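Putative lipoprotein (Campylobacter jejuni subsp. jejuni, PDB 2G5G) binds a cofacial pair of hemes, in a mode linked to its dimerization, and probably serves bacterial heme transport. Local coordinates at residues 59-62 with 63-67; 89-92 with 93-96; 223-226 with 227-230. All coordinates share one frame; numbering follows the deposited sequence.

Overall arrangement
Three short stretches illustrate how local chemistry follows place in an alpha/beta fold. Contact 1, on helix 54-73, and contact 2, on helix 90-98, each have one side against the protein and another toward solvent; contact 3, the turn between helices 221-224 and 230-236, is buried. No two share an element. Contact 1 is held by regular backbone bonds and apolar packing, whereas contact 2 adds a glutamine-aspartate bond, and the same glutamine ties its helix to strand 137-141. Contact 3 gives up helical geometry and uses a serine side chain to fold the chain back. It lies across the chain's centre from both others, its His223 side chain about 7 Å from a bound heme.

Contact 1. Residues 59-62 with 63-67; sequences SQVM and IFNAL
Val61 O takes the backbone N of Asn65 at 2.9 Å, and the side chain of Asn65 folds back over the same carbonyl, with Asn65 CG 3.3 Å from Val61 O. These residues form successive turns in the middle of helix 54-73, the helix of a beta-alpha-beta crossover that joins the parallel strands 44-49 and 78-82. The helical ladder continues with Phe64 N to Gln60 O at 2.9 Å, Ile63 N to Ser59 O at 3.0 Å and Ala66 N to Met62 O at 3.1 Å.

The faces differ in character. Ile63 has CG1 beside its own backbone N (chi1 -63°), which lays that branch over the preceding turn; the side chains of Ile63 and Met62, a selenomethionine, pack on Phe32 of helix 32-39. Phe64 swings the other way, to Phe126 of helix 124-131, which Gln60 also touches. The polar ends of the first turn look outside it: Gln60 NE2 bonds Glu49, and Ser59 OG bonds Tyr264. Val61 and Asn65, on a more exposed side that still borders helix 124-131 at Gln125 and Val129, lie alongside each other and point the same way, Val61 CG1 coming within 3.8 Å of Asn65 ND2.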
loop_
_atom_site.group_PDB
_atom_site.type_symbol
_atom_site.label_atom_id
_atom_site.label_comp_id
_atom_site.label_asym_id
_atom_site.label_seq_id
_atom_site.Cartn_x
_atom_site.Cartn_y
_atom_site.Cartn_z
ATOM N N SER A 59 9.752 -26.361 14.343
ATOM C CA SER A 59 9.708 -26.028 15.772
ATOM C C SER A 59 8.281 -25.786 16.333
ATOM O O SER A 59 7.949 -26.202 17.442
ATOM C CB SER A 59 10.597 -24.793 15.990
ATOM O OG SER A 59 11.965 -25.160 15.816
ATOM N N GLN A 60 7.458 -25.123 15.541
ATOM C CA GLN A 60 6.069 -24.846 15.914
ATOM C C GLN A 60 5.284 -26.143 16.117
ATOM O O GLN A 60 4.563 -26.284 17.087
ATOM C CB GLN A 60 5.419 -23.955 14.882
ATOM C CG GLN A 60 6.077 -22.620 14.753
ATOM C CD GLN A 60 5.869 -21.952 13.402
ATOM O OE1 GLN A 60 4.981 -22.313 12.629
ATOM N NE2 GLN A 60 6.700 -20.940 13.117
ATOM N N VAL A 61 5.466 -27.102 15.214
ATOM C CA VAL A 61 4.814 -28.409 15.318
ATOM C C VAL A 61 5.251 -29.163 16.566
ATOM O O VAL A 61 4.415 -29.723 17.275
ATOM C CB VAL A 61 4.999 -29.251 13.994
ATOM C CG1 VAL A 61 4.552 -30.711 14.176
ATOM C CG2 VAL A 61 4.291 -28.592 12.840
HETATM N N MSE A 62 6.549 -29.136 16.868
HETATM C CA MSE A 62 7.082 -29.813 18.039
HETATM C C MSE A 62 6.513 -29.244 19.326
HETATM O O MSE A 62 6.110 -29.992 20.231
HETATM C CB MSE A 62 8.611 -29.702 18.066
HETATM C CG MSE A 62 9.288 -30.478 16.934
HETATM SE SE MSE A 62 11.233 -30.126 16.939
HETATM C CE MSE A 62 11.587 -30.444 18.821
ATOM N N ILE A 63 6.504 -27.916 19.420
ATOM C CA ILE A 63 6.009 -27.251 20.638
ATOM C C ILE A 63 4.485 -27.503 20.731
ATOM O O ILE A 63 3.994 -27.927 21.767
ATOM C CB ILE A 63 6.278 -25.736 20.597
ATOM C CG1 ILE A 63 7.784 -25.455 20.569
ATOM C CG2 ILE A 63 5.578 -25.029 21.820
ATOM C CD1 ILE A 63 8.127 -23.998 20.134
ATOM N N PHE A 64 3.752 -27.223 19.659
ATOM C CA PHE A 64 2.298 -27.482 19.705
ATOM C C PHE A 64 1.999 -28.921 20.150
ATOM O O PHE A 64 1.233 -29.134 21.085
ATOM C CB PHE A 64 1.579 -27.125 18.398
ATOM C CG PHE A 64 0.095 -27.465 18.395
ATOM C CD1 PHE A 64 -0.358 -28.589 17.712
ATOM C CD2 PHE A 64 -0.832 -26.701 19.114
ATOM C CE1 PHE A 64 -1.707 -28.937 17.712
ATOM C CE2 PHE A 64 -2.192 -27.051 19.128
ATOM C CZ PHE A 64 -2.632 -28.164 18.413
ATOM N N ASN A 65 2.617 -29.897 19.492
ATOM C CA ASN A 65 2.364 -31.299 19.809
ATOM C C ASN A 65 2.589 -31.600 21.276
ATOM O O ASN A 65 1.810 -32.351 21.867
ATOM C CB ASN A 65 3.253 -32.240 18.979
ATOM C CG ASN A 65 2.723 -32.502 17.562
ATOM O OD1 ASN A 65 1.650 -32.057 17.150
ATOM N ND2 ASN A 65 3.506 -33.239 16.811
ATOM N N ALA A 66 3.663 -31.070 21.879
ATOM C CA ALA A 66 3.941 -31.440 23.276
ATOM C C ALA A 66 2.903 -30.812 24.215
ATOM O O ALA A 66 2.491 -31.415 25.232
ATOM C CB ALA A 66 5.365 -31.047 23.690
ATOM N N LEU A 67 2.484 -29.596 23.886
ATOM C CA LEU A 67 1.549 -28.897 24.765
ATOM C C LEU A 67 0.159 -29.531 24.634
ATOM O O LEU A 67 -0.510 -29.723 25.632
ATOM C CB LEU A 67 1.473 -27.420 24.391
ATOM C CG LEU A 67 2.702 -26.515 24.561
ATOM C CD1 LEU A 67 2.433 -25.215 23.801
ATOM C CD2 LEU A 67 2.936 -26.197 25.994
#

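Contact 2. Residues 89-92 with 93-96; sequences EQNH and LDKA
Gln90 NE2 donates to Asp94 OD1 over 2.8 Å in an almost straight bond (173° at the hydrogen), a classic i to i+4 side-chain link on the first turns of helix 90-98. The aspartate oxygen lies in the plane of the amide, yet the amide nitrogen approaches from well above the carboxylate plane, and the two planes stand 51° apart. Gln90 reaches this place because its chain bends at chi2 (56°), folding the amide over the helix surface toward the next turn. Both ends of that amide have further partners: OE1 accepts from Gly139 N and NE2 also donates to Ile137 O, which joins the helix to the backbone of edge strand 137-141. Lys136 forms a salt bridge with Asp94 OD1.

Beneath the pair, Asp94 N bonds Gln90 O at 2.7 Å. The other carboxylate oxygen turns outward, where one water donates both to Asp94 OD2 at 3.1 Å and to Asn91 OD1 at 2.7 Å.

Packing takes over on the buried side. Leu93 CD1 lies 3.7 Å from Gln90 OE1, its side chain crossing that of Gln90 at about a right angle, and stands 4.0 Å from Glu89 CB; Leu93 also meets Leu85 and Leu112 of neighbouring loops. Glu89 turns its carboxylate away to Asn113. With an amide N-H, a lysine and a water all directed at it, the Asp94 carboxylate would be expected to favour its ionised form.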
loop_
_atom_site.group_PDB
_atom_site.type_symbol
_atom_site.label_atom_id
_atom_site.label_comp_id
_atom_site.label_asym_id
_atom_site.label_seq_id
_atom_site.Cartn_x
_atom_site.Cartn_y
_atom_site.Cartn_z
ATOM N N GLU A 89 -13.260 -13.149 11.097
ATOM C CA GLU A 89 -13.527 -14.430 10.451
ATOM C C GLU A 89 -14.053 -15.502 11.414
ATOM O O GLU A 89 -14.321 -16.616 10.994
ATOM C CB GLU A 89 -12.233 -14.947 9.811
ATOM C CG GLU A 89 -12.371 -15.536 8.423
ATOM C CD GLU A 89 -12.738 -14.488 7.375
ATOM O OE1 GLU A 89 -12.446 -13.287 7.583
ATOM O OE2 GLU A 89 -13.322 -14.862 6.348
ATOM N N GLN A 90 -14.186 -15.181 12.698
ATOM C CA GLN A 90 -14.410 -16.217 13.710
ATOM C C GLN A 90 -15.674 -17.062 13.495
ATOM O O GLN A 90 -15.638 -18.296 13.624
ATOM C CB GLN A 90 -14.364 -15.647 15.134
ATOM C CG GLN A 90 -14.108 -16.725 16.189
ATOM C CD GLN A 90 -12.843 -17.508 15.924
ATOM O OE1 GLN A 90 -11.791 -16.922 15.643
ATOM N NE2 GLN A 90 -12.924 -18.835 16.020
ATOM N N ASN A 91 -16.777 -16.411 13.149
ATOM C CA ASN A 91 -18.011 -17.165 12.848
ATOM C C ASN A 91 -17.748 -18.238 11.818
ATOM O O ASN A 91 -18.100 -19.390 12.022
ATOM C CB ASN A 91 -19.127 -16.235 12.386
ATOM C CG ASN A 91 -19.668 -15.381 13.510
ATOM O OD1 ASN A 91 -19.604 -15.761 14.693
ATOM N ND2 ASN A 91 -20.223 -14.214 13.155
ATOM N N HIS A 92 -17.068 -17.858 10.739
ATOM C CA HIS A 92 -16.671 -18.795 9.697
ATOM C C HIS A 92 -15.751 -19.880 10.233
ATOM O O HIS A 92 -15.921 -21.040 9.916
ATOM C CB HIS A 92 -16.028 -18.047 8.512
ATOM C CG HIS A 92 -15.841 -18.895 7.291
ATOM N ND1 HIS A 92 -16.879 -19.207 6.431
ATOM C CD2 HIS A 92 -14.738 -19.501 6.785
ATOM C CE1 HIS A 92 -16.421 -19.973 5.454
ATOM N NE2 HIS A 92 -15.127 -20.173 5.649
ATOM N N LEU A 93 -14.765 -19.497 11.054
ATOM C CA LEU A 93 -13.829 -20.445 11.654
ATOM C C LEU A 93 -14.473 -21.420 12.659
ATOM O O LEU A 93 -14.039 -22.560 12.783
ATOM C CB LEU A 93 -12.670 -19.677 12.339
ATOM C CG LEU A 93 -11.850 -18.805 11.381
ATOM C CD1 LEU A 93 -10.906 -17.862 12.178
ATOM C CD2 LEU A 93 -11.098 -19.677 10.345
ATOM N N ASP A 94 -15.461 -20.946 13.405
ATOM C CA ASP A 94 -16.213 -21.785 14.362
ATOM C C ASP A 94 -16.960 -22.918 13.606
ATOM O O ASP A 94 -17.001 -24.073 14.062
ATOM C CB ASP A 94 -17.211 -20.934 15.156
ATOM C CG ASP A 94 -16.541 -19.982 16.150
ATOM O OD1 ASP A 94 -15.364 -20.213 16.518
ATOM O OD2 ASP A 94 -17.198 -19.000 16.567
ATOM N N LYS A 95 -17.497 -22.573 12.435
ATOM C CA LYS A 95 -18.114 -23.561 11.517
ATOM C C LYS A 95 -17.134 -24.631 11.084
ATOM O O LYS A 95 -17.460 -25.810 11.124
ATOM C CB LYS A 95 -18.720 -22.870 10.296
ATOM C CG LYS A 95 -19.792 -21.862 10.686
ATOM C CD LYS A 95 -20.514 -21.253 9.475
ATOM C CE LYS A 95 -21.781 -20.555 9.936
ATOM N NZ LYS A 95 -22.186 -19.489 8.967
ATOM N N ALA A 96 -15.918 -24.226 10.706
ATOM C CA ALA A 96 -14.857 -25.181 10.384
ATOM C C ALA A 96 -14.507 -26.080 11.566
ATOM O O ALA A 96 -14.294 -27.285 11.399
ATOM C CB ALA A 96 -13.613 -24.451 9.868
HETATM O O HOH W 1 -17.530 -15.920 16.410
#

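Contact 3. Residues 223-226 with 227-230; sequences HTSK and KIGI
The turn that links helix 221-224 to helix 230-236 begins at Ser225, the first residue to leave helical geometry, and its side chain organises what follows. Ser225 OG, placed anti to the backbone N (chi1 167°), accepts from Lys227 N at 3.0 Å and, more weakly, from Ile228 N at 3.4 Å. The carbonyl of the same residue closes a wider loop, with Gly229 N bonded to Ser225 O at 2.8 Å.

Side-chain oxygen to the second and third residues ahead and carbonyl to the fourth define an ST motif, built here on a residue whose hydroxyl has a further partner in Asp257. The turn comes just after strand 214-220 of the central sheet and the short helix 221-224, close to the heme site: the side chain of His223 is about 7 Å from a bound heme, and its ND1 is bonded to Asp201 of helix 187-210.

A second closure brings the chain back beside the end of the first helix. His223 O accepts from Ile230 N at 2.8 Å in the carbonyl plane, and Gly229, having no side chain, passes close enough for a CA-H...O contact to the same oxygen. Ile230 then lies across that carbonyl, with CG1 3.3 Å from His223 O and CD1 3.9 Å from His223 CB. On another side of the turn Ile228 CG1 rests 3.7 Å from Ser225 CB, and the Ile228 side chain also packs on Leu171 and Ile174 of helix 165-179. The two lysines, each bent at chi3, form salt bridges with separate carboxylates, Lys226 with Asp259 and Lys227 with Asp254.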
loop_
_atom_site.group_PDB
_atom_site.type_symbol
_atom_site.label_atom_id
_atom_site.label_comp_id
_atom_site.label_asym_id
_atom_site.label_seq_id
_atom_site.Cartn_x
_atom_site.Cartn_y
_atom_site.Cartn_z
ATOM N N HIS A 223 5.753 -8.809 16.410
ATOM C CA HIS A 223 4.484 -8.846 17.138
ATOM C C HIS A 223 4.575 -9.490 18.529
ATOM O O HIS A 223 3.915 -9.068 19.461
ATOM C CB HIS A 223 3.439 -9.598 16.275
ATOM C CG HIS A 223 3.053 -8.847 15.048
ATOM N ND1 HIS A 223 2.350 -7.666 15.095
ATOM C CD2 HIS A 223 3.277 -9.104 13.738
ATOM C CE1 HIS A 223 2.162 -7.220 13.865
ATOM N NE2 HIS A 223 2.709 -8.078 13.023
ATOM N N THR A 224 5.391 -10.505 18.654
ATOM C CA THR A 224 5.473 -11.221 19.923
ATOM C C THR A 224 6.448 -10.559 20.902
ATOM O O THR A 224 6.444 -10.872 22.106
ATOM C CB THR A 224 5.790 -12.687 19.730
ATOM O OG1 THR A 224 7.104 -12.835 19.186
ATOM C CG2 THR A 224 4.706 -13.364 18.809
ATOM N N SER A 225 7.280 -9.652 20.377
ATOM C CA SER A 225 8.298 -8.987 21.167
ATOM C C SER A 225 7.715 -8.311 22.417
ATOM O O SER A 225 6.819 -7.469 22.336
ATOM C CB SER A 225 9.031 -7.927 20.329
ATOM O OG SER A 225 9.792 -7.092 21.200
ATOM N N LYS A 226 8.285 -8.639 23.567
ATOM C CA LYS A 226 7.936 -7.978 24.793
ATOM C C LYS A 226 8.321 -6.488 24.810
ATOM O O LYS A 226 7.821 -5.763 25.635
ATOM C CB LYS A 226 8.635 -8.674 25.957
ATOM C CG LYS A 226 8.061 -10.077 26.249
ATOM C CD LYS A 226 8.983 -10.815 27.185
ATOM C CE LYS A 226 8.951 -10.242 28.585
ATOM N NZ LYS A 226 9.897 -10.948 29.485
ATOM N N LYS A 227 9.254 -6.079 23.955
ATOM C CA LYS A 227 9.724 -4.677 23.899
ATOM C C LYS A 227 8.783 -3.730 23.150
ATOM O O LYS A 227 8.639 -2.579 23.531
ATOM C CB LYS A 227 11.082 -4.611 23.211
ATOM C CG LYS A 227 12.199 -5.376 23.923
ATOM C CD LYS A 227 13.454 -5.446 23.059
ATOM C CE LYS A 227 14.156 -4.087 22.923
ATOM N NZ LYS A 227 15.317 -4.250 21.952
ATOM N N ILE A 228 8.161 -4.213 22.077
ATOM C CA ILE A 228 7.411 -3.334 21.161
ATOM C C ILE A 228 6.026 -3.882 20.774
ATOM O O ILE A 228 5.270 -3.200 20.076
ATOM C CB ILE A 228 8.185 -3.121 19.848
ATOM C CG1 ILE A 228 8.454 -4.476 19.169
ATOM C CG2 ILE A 228 9.481 -2.289 20.102
ATOM C CD1 ILE A 228 9.145 -4.422 17.837
ATOM N N GLY A 229 5.736 -5.127 21.162
ATOM C CA GLY A 229 4.576 -5.840 20.593
ATOM C C GLY A 229 3.390 -6.126 21.496
ATOM O O GLY A 229 3.130 -5.445 22.496
ATOM N N ILE A 230 2.662 -7.166 21.110
ATOM C CA ILE A 230 1.489 -7.641 21.845
ATOM C C ILE A 230 1.573 -7.661 23.395
ATOM O O ILE A 230 0.617 -7.250 24.043
ATOM C CB ILE A 230 1.051 -9.021 21.320
ATOM C CG1 ILE A 230 0.652 -8.882 19.828
ATOM C CG2 ILE A 230 -0.109 -9.622 22.215
ATOM C CD1 ILE A 230 0.748 -10.185 19.030
#